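Long-range contacts in protein (7,8-dihydro-6-hydroxymethylpterin-pyrophosphokinase) (Haemophilus influenzae, PDB 1CBK), which probably transfers pyrophosphate from ATP to 6-hydroxymethyl-7,8-dihydropterin, a step of folate biosynthesis, and here holds a dihydropterin analogue in its pocket: residues Asn11-Val16 and Glu91-Leu96; Val35-Phe40 and Ala57-Glu62; Ile98-Asn103 and Thr112-Asp117. All coordinates share one frame; numbering follows the deposited sequence.

Contact 1: Asn11-Val16 and Glu91-Leu96; sequences NLNTPV and ERTLDL. With ROI (7,8-dihydro-7,7-dimethyl-6-hydroxypterin), chain D; SO4 (sulfate ion), chain C.
Asn-11 and Arg-92 pair two loops at the rim of the pterin pocket of the HPPK fold, one leaving strand 2-10 and the other leading into strand 95-101. The pairing is reciprocal: the backbone N of Asn-11 donates to Arg-92 O at 3.1 Å, nearly straight at 176°, while Arg-92 N donates to the side-chain OD1 of Asn-11 at 3.0 Å. With CG placed between its own N and carbonyl carbon (chi1 76°), Asn-11 brings OD1 to the Arg-92 N-H, where it serves as acceptor as a backbone carbonyl would; its ND2 bonds Pro-52 O. Leu-12 lies obliquely across two neighbours, CG against Glu-91 CB and CD1 on Thr-93 CG2 at 3.9 Å, while the carboxylate of Glu-91 leads off to Arg-87. Arg-92 starts out away from 11-16 at CB, and its chain bends at chi2 and chi3 into the pocket. There Tyr-54 OH bonds NE, and Asp-95 OD2 meets Arg-92 NH1 in a 2.9 Å salt bridge. O9 of the bound dihydropterin analogue sits over one guanidinium face, whereas the sulfate lies at the edge, Arg-92 NH1 bonding its O2 and Arg-92 NH2 its O3 at 2.7 Å.

Contact 2: Val35-Phe40 and Ala57-Glu62; sequences VTTSSF and AVAKIE
Lys-60 O accepts two backbone N-H groups, from Val-35 N at 2.8 Å and, weakly, from Thr-36 N at 3.5 Å. Two residues facing one define a classic beta bulge in the antiparallel pairing of strands 32-43 and 54-63, whose short segments run at 177° to each other. Beyond the bulge the antiparallel pairing continues for two backbone bonds: Lys-60 N donates to Thr-36 O, and Ser-38 N to Val-58 O at 3.0 Å. Ser-38 then substitutes its side chain for a backbone acceptor. Ser-38 OG, set between its own N and carbonyl carbon (chi1 66°), accepts from Val-58 N at 3.0 Å and donates to Ser-39 O, so two bonds fix the hydroxyl's rotation. Thr-36 CG2 packs obliquely on the extended Lys-60 chain, 3.9 Å from Lys-60 CB, and Val-35 CG2 lies 3.5 Å from Glu-62 CG. At the other end Phe-40 brings CD1 to 3.8 Å from Ala-57 CB, its ring meeting the methyl at a slant. Thr-37 and Ala-59 share the face covered by helix 15-27, where both touch Leu-23; Ser-38 and Val-58 pack on Pro-127 of helix 122-131, and strand 2-10 bonds the far edge of 57-62.

Contact 3: Ile98-Asn103 and Thr112-Asp117; sequences ILLYGN and TIPHYD
The short antiparallel hairpin 106-107/112-113 of the HPPK fold, with the cis-proline turn after it, packs through Ile-113 on Ile-98 of strand 95-101, which lies at an edge of the central antiparallel sheet within the chain. Strand 95-101 has a classic beta bulge here, Leu-99 and Leu-100 both facing Tyr-5 of strand 2-10. Ile-113 points into the contact and splits its two branches. Ile-113 CD1 reaches Ile-98 CG2 at 3.6 Å, the two side chains lying at a slant, and also comes to 4.2 Å from Tyr-101 CB. Ile-113 CG2, anti to the backbone N (chi1 -55° for CG1), instead rests on the backbone, 3.7 Å from Leu-99 O and 3.8 Å from Tyr-101 N. The cis peptide before Pro-114 turns the chain, and Pro-114 CG approaches Leu-100 CD2 at 4.3 Å. No direct hydrogen bond joins the segments. Farther along, the rings of His-115 and Tyr-116 each meet Trp-89 of the second subunit of this crystal assembly edge-to-face, and Asp-117 forms a salt bridge with Arg-121 of that subunit. Between the segments a single water completes the polar link, donating to Leu-99 O at 3.0 Å and accepting from His-115 N at 2.8 Å.

How the contacts relate
The three contacts all attach to one antiparallel sheet, with strand 95-101 shared by contacts 1 and 3. Contact 2 pairs the strands of the 32-43/54-63 hairpin, while strand 2-10 runs between 54-63 and 95-101. Contacts 1 and 3 lie on opposite sides of the chain's centre, their centres about 22 Å apart, without touching except through sequence. Contact 2 reaches both: Val-16 O lies 3.9 Å from Phe-40 CE2, and Val-58 CG1 packs 4.0 Å from Leu-99 CD1. Contact 1 alone supplies pocket residues, Arg-92 and Asp-95; the side chains of Ala-57 and Leu-99 lie about 9 and 10 Å, respectively, from the bound pterin analogue.

Contact 1: Asn11-Val16 and Glu91-Leu96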
loop_
_atom_site.group_PDB
_atom_site.type_symbol
_atom_site.label_atom_id
_atom_site.label_comp_id
_atom_site.label_asym_id
_atom_site.label_seq_id
_atom_site.Cartn_x
_atom_site.Cartn_y
_atom_site.Cartn_z
ATOM N N ASN A 11 -11.732 -13.132 -4.897
ATOM C CA ASN A 11 -12.053 -13.996 -3.761
ATOM C C ASN A 11 -13.568 -14.272 -3.698
ATOM O O ASN A 11 -14.077 -14.721 -2.671
ATOM C CB ASN A 11 -11.538 -13.452 -2.405
ATOM C CG ASN A 11 -12.373 -12.312 -1.847
ATOM O OD1 ASN A 11 -13.003 -11.544 -2.579
ATOM N ND2 ASN A 11 -12.320 -12.153 -0.537
ATOM N N LEU A 12 -14.265 -14.086 -4.819
ATOM C CA LEU A 12 -15.711 -14.257 -4.836
ATOM C C LEU A 12 -16.206 -14.919 -6.126
ATOM O O LEU A 12 -15.663 -14.686 -7.210
ATOM C CB LEU A 12 -16.375 -12.872 -4.683
ATOM C CG LEU A 12 -17.433 -12.477 -3.644
ATOM C CD1 LEU A 12 -18.309 -11.389 -4.233
ATOM C CD2 LEU A 12 -18.303 -13.639 -3.198
ATOM N N ASN A 13 -17.206 -15.784 -5.991
ATOM C CA ASN A 13 -17.813 -16.480 -7.123
ATOM C C ASN A 13 -16.830 -17.264 -7.993
ATOM O O ASN A 13 -16.714 -17.019 -9.204
ATOM C CB ASN A 13 -18.620 -15.497 -7.993
ATOM C CG ASN A 13 -19.823 -14.895 -7.261
ATOM O OD1 ASN A 13 -20.224 -15.365 -6.192
ATOM N ND2 ASN A 13 -20.416 -13.858 -7.851
ATOM N N THR A 14 -16.180 -18.237 -7.372
ATOM C CA THR A 14 -15.213 -19.115 -8.013
ATOM C C THR A 14 -14.011 -18.335 -8.585
ATOM O O THR A 14 -13.865 -18.188 -9.797
ATOM C CB THR A 14 -15.904 -20.014 -9.088
ATOM O OG1 THR A 14 -17.129 -20.525 -8.549
ATOM C CG2 THR A 14 -15.021 -21.192 -9.452
ATOM N N PRO A 15 -13.115 -17.865 -7.695
ATOM C CA PRO A 15 -11.909 -17.093 -8.018
ATOM C C PRO A 15 -11.050 -17.648 -9.152
ATOM O O PRO A 15 -10.679 -16.907 -10.051
ATOM C CB PRO A 15 -11.144 -17.069 -6.693
ATOM C CG PRO A 15 -12.225 -17.071 -5.673
ATOM C CD PRO A 15 -13.232 -18.056 -6.231
ATOM N N VAL A 16 -10.763 -18.945 -9.132
ATOM C CA VAL A 16 -9.950 -19.557 -10.192
ATOM C C VAL A 16 -10.613 -19.375 -11.569
ATOM O O VAL A 16 -9.930 -19.081 -12.548
ATOM C CB VAL A 16 -9.694 -21.057 -9.907
ATOM C CG1 VAL A 16 -8.953 -21.710 -11.064
ATOM C CG2 VAL A 16 -8.903 -21.229 -8.618
ATOM N N GLU A 91 -14.647 -8.372 -0.201
ATOM C CA GLU A 91 -14.914 -9.274 -1.321
ATOM C C GLU A 91 -15.124 -8.638 -2.706
ATOM O O GLU A 91 -15.855 -7.678 -2.849
ATOM C CB GLU A 91 -16.115 -10.167 -0.992
ATOM C CG GLU A 91 -16.038 -10.918 0.340
ATOM C CD GLU A 91 -16.550 -10.121 1.552
ATOM O OE1 GLU A 91 -16.852 -8.910 1.453
ATOM O OE2 GLU A 91 -16.652 -10.739 2.634
ATOM N N ARG A 92 -14.524 -9.235 -3.730
ATOM C CA ARG A 92 -14.665 -8.757 -5.105
ATOM C C ARG A 92 -14.494 -9.974 -6.023
ATOM O O ARG A 92 -13.650 -10.836 -5.769
ATOM C CB ARG A 92 -13.586 -7.720 -5.428
ATOM C CG ARG A 92 -12.163 -8.316 -5.346
ATOM C CD ARG A 92 -11.150 -7.303 -4.913
ATOM N NE ARG A 92 -11.560 -6.690 -3.661
ATOM C CZ ARG A 92 -11.609 -5.378 -3.475
ATOM N NH1 ARG A 92 -11.228 -4.552 -4.453
ATOM N NH2 ARG A 92 -12.009 -4.894 -2.306
ATOM N N THR A 93 -15.284 -10.037 -7.085
ATOM C CA THR A 93 -15.192 -11.142 -8.028
ATOM C C THR A 93 -13.929 -11.055 -8.894
ATOM O O THR A 93 -13.426 -12.075 -9.353
ATOM C CB THR A 93 -16.434 -11.199 -8.932
ATOM O OG1 THR A 93 -16.592 -9.936 -9.576
ATOM C CG2 THR A 93 -17.714 -11.503 -8.109
ATOM N N LEU A 94 -13.421 -9.841 -9.119
ATOM C CA LEU A 94 -12.228 -9.644 -9.945
ATOM C C LEU A 94 -11.672 -8.221 -9.912
ATOM O O LEU A 94 -12.423 -7.249 -9.941
ATOM C CB LEU A 94 -12.545 -9.981 -11.427
ATOM C CG LEU A 94 -11.425 -9.801 -12.475
ATOM C CD1 LEU A 94 -10.449 -10.976 -12.383
ATOM C CD2 LEU A 94 -12.026 -9.719 -13.868
ATOM N N ASP A 95 -10.349 -8.123 -9.873
ATOM C CA ASP A 95 -9.636 -6.848 -9.939
ATOM C C ASP A 95 -8.468 -7.077 -10.909
ATOM O O ASP A 95 -7.752 -8.061 -10.769
ATOM C CB ASP A 95 -9.050 -6.435 -8.573
ATOM C CG ASP A 95 -9.897 -5.411 -7.846
ATOM O OD1 ASP A 95 -10.949 -5.011 -8.362
ATOM O OD2 ASP A 95 -9.504 -5.001 -6.737
ATOM N N LEU A 96 -8.346 -6.207 -11.910
ATOM C CA LEU A 96 -7.261 -6.239 -12.900
ATOM C C LEU A 96 -6.523 -4.927 -12.670
ATOM O O LEU A 96 -7.150 -3.875 -12.671
ATOM C CB LEU A 96 -7.815 -6.269 -14.335
ATOM C CG LEU A 96 -8.656 -7.507 -14.670
ATOM C CD1 LEU A 96 -9.081 -7.467 -16.137
ATOM C CD2 LEU A 96 -7.849 -8.766 -14.369
HETATM N N1 ROI D . -5.966 -9.551 -0.477
HETATM C C2 ROI D . -5.351 -10.539 -1.216
HETATM N N2 ROI D . -4.761 -11.559 -0.537
HETATM N N3 ROI D . -5.314 -10.533 -2.570
HETATM C C4 ROI D . -5.869 -9.538 -3.296
HETATM O O4 ROI D . -5.877 -9.542 -4.537
HETATM C C4A ROI D . -6.483 -8.447 -2.596
HETATM N N5 ROI D . -7.011 -7.458 -3.255
HETATM C C6 ROI D . -7.624 -6.377 -2.655
HETATM C C7 ROI D . -7.536 -6.233 -1.112
HETATM C C16 ROI D . -6.391 -5.225 -0.709
HETATM C C15 ROI D . -8.893 -5.827 -0.521
HETATM N N8 ROI D . -7.122 -7.504 -0.441
HETATM C C8A ROI D . -6.503 -8.533 -1.126
HETATM O O9 ROI D . -8.206 -5.568 -3.445
HETATM S S SO4 C . -11.296 -1.213 -2.612
HETATM O O1 SO4 C . -10.027 -0.477 -2.026
HETATM O O2 SO4 C . -10.987 -1.749 -4.123
HETATM O O3 SO4 C . -11.570 -2.331 -1.670
HETATM O O4 SO4 C . -12.574 -0.226 -2.699
#

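Contact 2: Val35-Phe40 and Ala57-Glu62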
loop_
_atom_site.group_PDB
_atom_site.type_symbol
_atom_site.label_atom_id
_atom_site.label_comp_id
_atom_site.label_asym_id
_atom_site.label_seq_id
_atom_site.Cartn_x
_atom_site.Cartn_y
_atom_site.Cartn_z
ATOM N N VAL A 35 1.869 -13.056 -23.097
ATOM C CA VAL A 35 3.103 -13.834 -23.165
ATOM C C VAL A 35 3.175 -15.006 -22.204
ATOM O O VAL A 35 3.527 -16.114 -22.594
ATOM C CB VAL A 35 4.345 -12.939 -22.979
ATOM C CG1 VAL A 35 5.610 -13.773 -23.095
ATOM C CG2 VAL A 35 4.342 -11.842 -24.000
ATOM N N THR A 36 2.905 -14.752 -20.932
ATOM C CA THR A 36 2.969 -15.807 -19.936
ATOM C C THR A 36 2.183 -15.313 -18.727
ATOM O O THR A 36 1.903 -14.119 -18.614
ATOM C CB THR A 36 4.464 -16.128 -19.563
ATOM O OG1 THR A 36 4.528 -17.305 -18.745
ATOM C CG2 THR A 36 5.108 -14.971 -18.827
ATOM N N THR A 37 1.809 -16.249 -17.858
ATOM C CA THR A 37 1.060 -15.984 -16.644
ATOM C C THR A 37 1.730 -16.808 -15.542
ATOM O O THR A 37 2.143 -17.948 -15.773
ATOM C CB THR A 37 -0.422 -16.450 -16.777
ATOM O OG1 THR A 37 -1.007 -15.850 -17.941
ATOM C CG2 THR A 37 -1.234 -16.053 -15.528
ATOM N N SER A 38 1.864 -16.215 -14.366
ATOM C CA SER A 38 2.452 -16.893 -13.233
ATOM C C SER A 38 1.473 -17.987 -12.773
ATOM O O SER A 38 0.382 -18.126 -13.338
ATOM C CB SER A 38 2.582 -15.893 -12.087
ATOM O OG SER A 38 1.282 -15.488 -11.651
ATOM N N SER A 39 1.892 -18.750 -11.761
ATOM C CA SER A 39 1.043 -19.765 -11.130
ATOM C C SER A 39 -0.046 -18.973 -10.384
ATOM O O SER A 39 0.075 -17.749 -10.216
ATOM C CB SER A 39 1.855 -20.543 -10.091
ATOM O OG SER A 39 2.910 -21.281 -10.683
ATOM N N PHE A 40 -1.110 -19.657 -9.960
ATOM C CA PHE A 40 -2.200 -19.032 -9.212
ATOM C C PHE A 40 -1.850 -19.288 -7.737
ATOM O O PHE A 40 -1.515 -20.425 -7.355
ATOM C CB PHE A 40 -3.541 -19.687 -9.554
ATOM C CG PHE A 40 -4.142 -19.252 -10.874
ATOM C CD1 PHE A 40 -3.383 -18.596 -11.842
ATOM C CD2 PHE A 40 -5.484 -19.527 -11.158
ATOM C CE1 PHE A 40 -3.946 -18.225 -13.079
ATOM C CE2 PHE A 40 -6.062 -19.169 -12.392
ATOM C CZ PHE A 40 -5.292 -18.518 -13.351
ATOM N N ALA A 57 -2.597 -13.742 -9.309
ATOM C CA ALA A 57 -1.676 -14.071 -10.383
ATOM C C ALA A 57 -1.218 -12.764 -11.005
ATOM O O ALA A 57 -1.737 -11.685 -10.681
ATOM C CB ALA A 57 -2.344 -14.973 -11.452
ATOM N N VAL A 58 -0.203 -12.873 -11.856
ATOM C CA VAL A 58 0.362 -11.730 -12.585
ATOM C C VAL A 58 0.566 -12.247 -14.002
ATOM O O VAL A 58 1.097 -13.349 -14.192
ATOM C CB VAL A 58 1.756 -11.243 -12.003
ATOM C CG1 VAL A 58 2.332 -10.107 -12.879
ATOM C CG2 VAL A 58 1.597 -10.706 -10.562
ATOM N N ALA A 59 0.112 -11.467 -14.975
ATOM C CA ALA A 59 0.247 -11.813 -16.389
ATOM C C ALA A 59 1.190 -10.834 -17.097
ATOM O O ALA A 59 1.234 -9.639 -16.766
ATOM C CB ALA A 59 -1.137 -11.792 -17.065
ATOM N N LYS A 60 1.941 -11.343 -18.063
ATOM C CA LYS A 60 2.868 -10.523 -18.832
ATOM C C LYS A 60 2.312 -10.397 -20.230
ATOM O O LYS A 60 1.962 -11.415 -20.855
ATOM C CB LYS A 60 4.239 -11.203 -18.891
ATOM C CG LYS A 60 5.297 -10.482 -19.741
ATOM C CD LYS A 60 6.597 -11.321 -19.814
ATOM C CE LYS A 60 7.628 -10.664 -20.699
ATOM N NZ LYS A 60 8.928 -11.411 -20.694
ATOM N N ILE A 61 2.189 -9.167 -20.723
ATOM C CA ILE A 61 1.673 -8.948 -22.078
ATOM C C ILE A 61 2.596 -8.029 -22.884
ATOM O O ILE A 61 3.401 -7.307 -22.307
ATOM C CB ILE A 61 0.246 -8.293 -22.107
ATOM C CG1 ILE A 61 0.262 -6.916 -21.436
ATOM C CG2 ILE A 61 -0.830 -9.234 -21.516
ATOM C CD1 ILE A 61 -1.020 -6.121 -21.674
ATOM N N GLU A 62 2.458 -8.076 -24.218
ATOM C CA GLU A 62 3.203 -7.232 -25.163
ATOM C C GLU A 62 2.057 -6.554 -25.862
ATOM O O GLU A 62 1.191 -7.228 -26.430
ATOM C CB GLU A 62 4.006 -8.083 -26.141
ATOM C CG GLU A 62 5.181 -8.801 -25.453
ATOM C CD GLU A 62 5.953 -9.810 -26.335
ATOM O OE1 GLU A 62 5.514 -10.131 -27.473
ATOM O OE2 GLU A 62 7.014 -10.285 -25.860
#

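Contact 3: Ile98-Asn103 and Thr112-Asp117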
loop_
_atom_site.group_PDB
_atom_site.type_symbol
_atom_site.label_atom_id
_atom_site.label_comp_id
_atom_site.label_asym_id
_atom_site.label_seq_id
_atom_site.Cartn_x
_atom_site.Cartn_y
_atom_site.Cartn_z
ATOM N N ILE A 98 -2.889 -2.562 -13.679
ATOM C CA ILE A 98 -1.662 -2.416 -14.463
ATOM C C ILE A 98 -0.528 -2.122 -13.466
ATOM O O ILE A 98 -0.530 -1.099 -12.792
ATOM C CB ILE A 98 -1.737 -1.245 -15.474
ATOM C CG1 ILE A 98 -2.914 -1.415 -16.437
ATOM C CG2 ILE A 98 -0.428 -1.199 -16.273
ATOM C CD1 ILE A 98 -3.339 -0.125 -17.140
ATOM N N LEU A 99 0.388 -3.068 -13.311
ATOM C CA LEU A 99 1.506 -2.903 -12.390
ATOM C C LEU A 99 2.615 -2.100 -13.048
ATOM O O LEU A 99 3.161 -1.175 -12.454
ATOM C CB LEU A 99 2.088 -4.254 -12.001
ATOM C CG LEU A 99 1.292 -5.283 -11.210
ATOM C CD1 LEU A 99 2.141 -6.566 -11.079
ATOM C CD2 LEU A 99 0.962 -4.717 -9.816
ATOM N N LEU A 100 2.930 -2.469 -14.284
ATOM C CA LEU A 100 4.023 -1.852 -15.040
ATOM C C LEU A 100 3.650 -1.723 -16.503
ATOM O O LEU A 100 2.972 -2.592 -17.059
ATOM C CB LEU A 100 5.276 -2.733 -14.935
ATOM C CG LEU A 100 5.794 -2.978 -13.510
ATOM C CD1 LEU A 100 6.777 -4.145 -13.507
ATOM C CD2 LEU A 100 6.412 -1.691 -12.915
ATOM N N TYR A 101 4.105 -0.634 -17.113
ATOM C CA TYR A 101 3.859 -0.351 -18.518
ATOM C C TYR A 101 5.227 0.048 -19.045
ATOM O O TYR A 101 5.612 1.224 -18.997
ATOM C CB TYR A 101 2.860 0.803 -18.683
ATOM C CG TYR A 101 2.481 1.069 -20.133
ATOM C CD1 TYR A 101 1.411 0.398 -20.724
ATOM C CD2 TYR A 101 3.216 1.968 -20.914
ATOM C CE1 TYR A 101 1.075 0.611 -22.073
ATOM C CE2 TYR A 101 2.893 2.185 -22.254
ATOM C CZ TYR A 101 1.827 1.506 -22.826
ATOM O OH TYR A 101 1.540 1.697 -24.152
ATOM N N GLY A 102 5.964 -0.950 -19.523
ATOM C CA GLY A 102 7.312 -0.723 -20.007
ATOM C C GLY A 102 8.067 -0.235 -18.785
ATOM O O GLY A 102 7.866 -0.714 -17.665
ATOM N N ASN A 103 8.857 0.799 -18.995
ATOM C CA ASN A 103 9.632 1.404 -17.940
ATOM C C ASN A 103 9.057 2.754 -17.661
ATOM O O ASN A 103 9.717 3.593 -17.065
ATOM C CB ASN A 103 11.057 1.602 -18.414
ATOM C CG ASN A 103 11.995 0.663 -17.757
ATOM O OD1 ASN A 103 12.168 0.695 -16.523
ATOM N ND2 ASN A 103 12.611 -0.211 -18.557
ATOM N N THR A 112 -1.799 5.248 -11.989
ATOM C CA THR A 112 -0.773 5.325 -10.955
ATOM C C THR A 112 0.142 4.153 -11.305
ATOM O O THR A 112 -0.059 3.035 -10.822
ATOM C CB THR A 112 -1.374 5.049 -9.539
ATOM O OG1 THR A 112 -2.494 5.915 -9.299
ATOM C CG2 THR A 112 -0.330 5.252 -8.441
ATOM N N ILE A 113 1.111 4.401 -12.181
ATOM C CA ILE A 113 2.056 3.379 -12.626
ATOM C C ILE A 113 3.496 3.877 -12.448
ATOM O O ILE A 113 3.873 4.913 -12.984
ATOM C CB ILE A 113 1.848 3.014 -14.127
ATOM C CG1 ILE A 113 0.394 2.592 -14.398
ATOM C CG2 ILE A 113 2.816 1.903 -14.528
ATOM C CD1 ILE A 113 0.092 2.315 -15.858
ATOM N N PRO A 114 4.271 3.241 -11.563
ATOM C CA PRO A 114 3.953 2.108 -10.679
ATOM C C PRO A 114 3.056 2.542 -9.501
ATOM O O PRO A 114 2.863 3.730 -9.259
ATOM C CB PRO A 114 5.331 1.719 -10.125
ATOM C CG PRO A 114 6.289 2.210 -11.157
ATOM C CD PRO A 114 5.719 3.509 -11.586
ATOM N N HIS A 115 2.452 1.571 -8.824
ATOM C CA HIS A 115 1.670 1.864 -7.617
ATOM C C HIS A 115 2.514 1.117 -6.582
ATOM O O HIS A 115 2.479 -0.121 -6.488
ATOM C CB HIS A 115 0.246 1.317 -7.675
ATOM C CG HIS A 115 -0.590 1.713 -6.496
ATOM N ND1 HIS A 115 -0.184 1.504 -5.191
ATOM C CD2 HIS A 115 -1.797 2.324 -6.418
ATOM C CE1 HIS A 115 -1.103 1.973 -4.365
ATOM N NE2 HIS A 115 -2.091 2.474 -5.083
ATOM N N TYR A 116 3.337 1.882 -5.871
ATOM C CA TYR A 116 4.289 1.318 -4.930
ATOM C C TYR A 116 3.801 0.499 -3.788
ATOM O O TYR A 116 4.522 -0.372 -3.339
ATOM C CB TYR A 116 5.308 2.377 -4.501
ATOM C CG TYR A 116 6.030 2.986 -5.700
ATOM C CD1 TYR A 116 7.187 2.405 -6.222
ATOM C CD2 TYR A 116 5.549 4.149 -6.310
ATOM C CE1 TYR A 116 7.851 2.984 -7.328
ATOM C CE2 TYR A 116 6.218 4.739 -7.418
ATOM C CZ TYR A 116 7.361 4.155 -7.910
ATOM O OH TYR A 116 8.042 4.765 -8.946
ATOM N N ASP A 117 2.567 0.716 -3.349
ATOM C CA ASP A 117 2.024 -0.099 -2.252
ATOM C C ASP A 117 1.916 -1.556 -2.679
ATOM O O ASP A 117 2.011 -2.462 -1.844
ATOM C CB ASP A 117 0.645 0.390 -1.806
ATOM C CG ASP A 117 0.724 1.592 -0.912
ATOM O OD1 ASP A 117 1.635 1.639 -0.044
ATOM O OD2 ASP A 117 -0.148 2.472 -1.064
HETATM O O HOH W 1 3.023 -1.071 -9.436
#